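Cellobiose 2-epimerase (Spirochaeta thermophila DSM 6192, PDB 5ZIG) probably catalyses the reversible epimerization of cellobiose to 4-O-beta-D-glucopyranosyl-D-mannose, as a member of the N-acylglucosamine 2-epimerase family. Local coordinates at residues A[201-204]-A[205-209]; A[130-133]-A[134-138]. One frame throughout, in Å; residues are numbered along the deposited sequence.

Contact 1: residues A[201-204]-A[205-209]; sequences YSTL and FRTTK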
# COMPACT_ATOMS: atom_id res chain seq x y z
N TYR A 201 0.98 -2.82 10.98
CA TYR A 201 1.42 -3.49 12.20
C TYR A 201 2.75 -4.20 12.00
O TYR A 201 3.62 -4.14 12.87
CB TYR A 201 0.35 -4.47 12.68
CG TYR A 201 -0.85 -3.80 13.33
CD1 TYR A 201 -0.99 -2.41 13.33
CD2 TYR A 201 -1.83 -4.55 13.96
CE1 TYR A 201 -2.09 -1.80 13.92
CE2 TYR A 201 -2.96 -3.93 14.56
CZ TYR A 201 -3.06 -2.56 14.54
OH TYR A 201 -4.15 -1.93 15.15
N SER A 202 2.92 -4.88 10.86
CA SER A 202 4.23 -5.45 10.53
C SER A 202 5.34 -4.42 10.73
O SER A 202 6.36 -4.71 11.35
CB SER A 202 4.25 -5.98 9.09
OG SER A 202 3.43 -7.13 8.94
N THR A 203 5.12 -3.19 10.25
CA THR A 203 6.12 -2.14 10.35
C THR A 203 6.23 -1.59 11.77
O THR A 203 7.34 -1.29 12.24
CB THR A 203 5.81 -1.04 9.31
OG1 THR A 203 6.12 -1.52 8.00
CG2 THR A 203 6.60 0.25 9.56
N LEU A 204 5.11 -1.44 12.48
CA LEU A 204 5.18 -1.03 13.89
C LEU A 204 5.91 -2.08 14.72
O LEU A 204 6.71 -1.75 15.59
CB LEU A 204 3.78 -0.74 14.44
CG LEU A 204 3.69 -0.24 15.90
CD1 LEU A 204 4.43 1.10 16.07
CD2 LEU A 204 2.26 -0.15 16.42
N PHE A 205 5.67 -3.36 14.41
CA PHE A 205 6.39 -4.43 15.11
C PHE A 205 7.87 -4.47 14.73
O PHE A 205 8.72 -4.70 15.59
CB PHE A 205 5.74 -5.78 14.80
CG PHE A 205 6.42 -6.95 15.47
CD1 PHE A 205 6.26 -7.18 16.82
CD2 PHE A 205 7.22 -7.81 14.73
CE1 PHE A 205 6.88 -8.25 17.43
CE2 PHE A 205 7.85 -8.88 15.33
CZ PHE A 205 7.68 -9.11 16.68
N ARG A 206 8.19 -4.27 13.45
CA ARG A 206 9.59 -4.18 13.06
C ARG A 206 10.29 -3.05 13.80
O ARG A 206 11.44 -3.20 14.24
CB ARG A 206 9.72 -3.97 11.55
CG ARG A 206 11.18 -3.77 11.13
CD ARG A 206 11.34 -3.59 9.60
NE ARG A 206 11.31 -4.88 8.92
CZ ARG A 206 10.27 -5.36 8.27
NH1 ARG A 206 9.15 -4.65 8.18
NH2 ARG A 206 10.35 -6.55 7.69
N THR A 207 9.61 -1.92 13.97
CA THR A 207 10.20 -0.74 14.59
C THR A 207 10.36 -0.92 16.11
O THR A 207 11.31 -0.39 16.69
CB THR A 207 9.32 0.49 14.28
OG1 THR A 207 9.02 0.54 12.87
CG2 THR A 207 9.97 1.81 14.73
N THR A 208 9.47 -1.67 16.77
CA THR A 208 9.43 -1.71 18.23
C THR A 208 9.53 -3.10 18.85
O THR A 208 9.88 -3.19 20.03
CB THR A 208 8.14 -1.06 18.76
OG1 THR A 208 7.02 -1.87 18.40
CG2 THR A 208 7.95 0.35 18.23
N LYS A 209 9.18 -4.17 18.14
CA LYS A 209 9.20 -5.53 18.69
C LYS A 209 8.29 -5.65 19.91
O LYS A 209 8.53 -6.49 20.79
CB LYS A 209 10.62 -5.98 19.03
CG LYS A 209 11.40 -6.58 17.86
CD LYS A 209 11.94 -5.50 16.94
CE LYS A 209 12.74 -4.45 17.73
NZ LYS A 209 13.37 -3.41 16.85

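Contact 2: residues A[130-133]-A[134-138]; sequences AAYH and TASGD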
# COMPACT_ATOMS: atom_id res chain seq x y z
N ALA A 130 5.65 5.38 12.08
CA ALA A 130 6.74 4.48 12.42
C ALA A 130 7.93 4.70 11.49
O ALA A 130 9.08 4.79 11.94
CB ALA A 130 6.26 3.03 12.35
N ALA A 131 7.66 4.84 10.18
CA ALA A 131 8.73 5.15 9.24
C ALA A 131 9.40 6.47 9.59
O ALA A 131 10.63 6.57 9.57
CB ALA A 131 8.16 5.17 7.82
N TYR A 132 8.60 7.48 9.93
CA TYR A 132 9.15 8.79 10.26
C TYR A 132 10.03 8.71 11.49
O TYR A 132 11.09 9.35 11.55
CB TYR A 132 8.03 9.81 10.47
CG TYR A 132 8.57 11.21 10.69
CD1 TYR A 132 9.37 11.79 9.73
CD2 TYR A 132 8.34 11.92 11.87
CE1 TYR A 132 9.90 13.02 9.89
CE2 TYR A 132 8.87 13.21 12.04
CZ TYR A 132 9.66 13.74 11.03
OH TYR A 132 10.23 15.00 11.09
N HIS A 133 9.59 7.96 12.50
CA HIS A 133 10.38 7.82 13.71
C HIS A 133 11.76 7.23 13.40
O HIS A 133 12.79 7.79 13.79
CB HIS A 133 9.62 6.95 14.72
CG HIS A 133 10.46 6.51 15.88
ND1 HIS A 133 10.69 7.33 16.96
CD2 HIS A 133 11.13 5.36 16.12
CE1 HIS A 133 11.46 6.69 17.83
NE2 HIS A 133 11.74 5.50 17.34
N THR A 134 11.78 6.13 12.63
CA THR A 134 13.04 5.54 12.19
C THR A 134 13.92 6.54 11.44
O THR A 134 15.12 6.64 11.71
CB THR A 134 12.77 4.31 11.30
OG1 THR A 134 11.97 3.37 12.02
CG2 THR A 134 14.08 3.62 10.91
N ALA A 135 13.34 7.30 10.52
CA ALA A 135 14.18 8.16 9.68
C ALA A 135 14.63 9.42 10.40
O ALA A 135 15.73 9.93 10.12
CB ALA A 135 13.46 8.51 8.38
N SER A 136 13.81 9.97 11.29
CA SER A 136 14.12 11.25 11.92
C SER A 136 14.53 11.12 13.38
O SER A 136 15.02 12.10 13.95
CB SER A 136 12.92 12.22 11.80
OG SER A 136 11.82 11.81 12.61
N GLY A 137 14.36 9.96 13.99
CA GLY A 137 14.55 9.87 15.43
C GLY A 137 13.48 10.54 16.27
O GLY A 137 13.60 10.52 17.50
N ASP A 138 12.43 11.11 15.67
CA ASP A 138 11.44 11.90 16.40
C ASP A 138 10.61 11.02 17.33
O ASP A 138 9.84 10.17 16.88
CB ASP A 138 10.51 12.64 15.43
CG ASP A 138 9.71 13.74 16.11
OD1 ASP A 138 8.85 13.45 16.97
OD2 ASP A 138 9.95 14.91 15.77

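Contact 1: residues A[201-204]-A[205-209]
T203 OG1 lies at the edge of the R206 guanidinium, near its plane and 4.4 Å from NH1, while S202 O approaches the same group obliquely. The ring of Y201 packs edge-to-face with F149 of helix 139-156, and that of F205 touches R214 and M217 of helix 211-228. Y201 to T208 form the last turns of helix 191-208, a helix of the (alpha/alpha)6 barrel that characterises this family. The guanidinium is held mainly from outside these turns, by a salt bridge from R206 NH1 to E263.

Two threonines in succession fold back on the backbone four residues earlier. With OG1 anti to the carbonyl carbon and beside the backbone N (chi1 -49°), the T207 hydroxyl meets T203 O at 2.6 Å, as donor. T207 N reaches the same oxygen at 2.9 Å from the other face of the carbonyl plane, so one acceptor is gripped twice. One residue on, T208 OG1 sits between its backbone N and carbonyl carbon (chi1 67°) and donates to L204 O at 2.8 Å, lying above the carbonyl plane; T208 N supplies the second bond, at 3.0 Å, from the opposite face. The same torsion brings T208 CG2 to 4.2 Å from L204 CD1, and W146 touches both side chains. With an alanine here, L204 O would probably be left with one donor of its two, and a gap would be likely to open beside L204 CD1.

The helix then stops: K209 takes left-handed backbone angles, its N bonds F205 O at 2.6 Å, and its chain bends back until NZ donates to R206 O at 3.3 Å.

Contact 2: residues A[130-133]-A[134-138]
An ST turn closes helix 119-136 and leads into helix 139-156 of the (alpha/alpha)6 barrel, with S136 turned back over Y132 and H133 reaching forward to D138. S136 OG accepts from D138 N at 3.2 Å and donates to Y132 O at 2.8 Å, where S136 N also arrives, nearly in line with the carbonyl bond. Set between its backbone N and carbonyl carbon (chi1 70°), this hydroxyl oxygen stands 3.2 Å above the plane of the Y132 ring, over its centre. S136 CB joins it over that face in a CH-pi contact, 3.9 Å from the ring centroid. The Y132 ring also stacks with Y87 of helix 77-94, and D138 CB meets it obliquely at CE2, the ring and carboxylate planes lying 33° apart. The side chains of S136 and D138 also touch helix 77-94, at L80 and Y87 respectively.

G137 ends the helix with a positive phi, its N still bonded to H133 O. D138 follows as N-cap of helix 139-156, its OD1 accepting from A141 N. G137 and D138 alone join the two helices.

The H133 ring meets the backbone edge-on: D138 O lies in the ring plane, 3.0 Å from ND1. ND1 is the donor, since a carbonyl oxygen can only accept, and the N-H...O angle is 166°, yet the donor stands well above the plane of the D138 carbonyl. Further back, T134 OG1 and T134 N reach A130 O from opposite faces of its plane, the hydroxyl at 3.2 Å.

Contact 2 comes first along the chain and contact 1 follows, their centres about 12 Å apart on the same side of the chain's centre. Each marks the C-terminal end of a helix, 119-136 and 191-208, and these helices pack side by side in the barrel. The two contacts touch: T207 CG2 lies 3.7 Å from T134 OG1, and T203 CG2 lies 4.0 Å from A130 CB. Helix 139-156, which starts right after contact 2, packs against both contacts, through L142 on H133 and F149 on L204. The C-terminal turns of helices 119-136 and 191-208 thus meet through threonine and alanine side chains and the H133 ring.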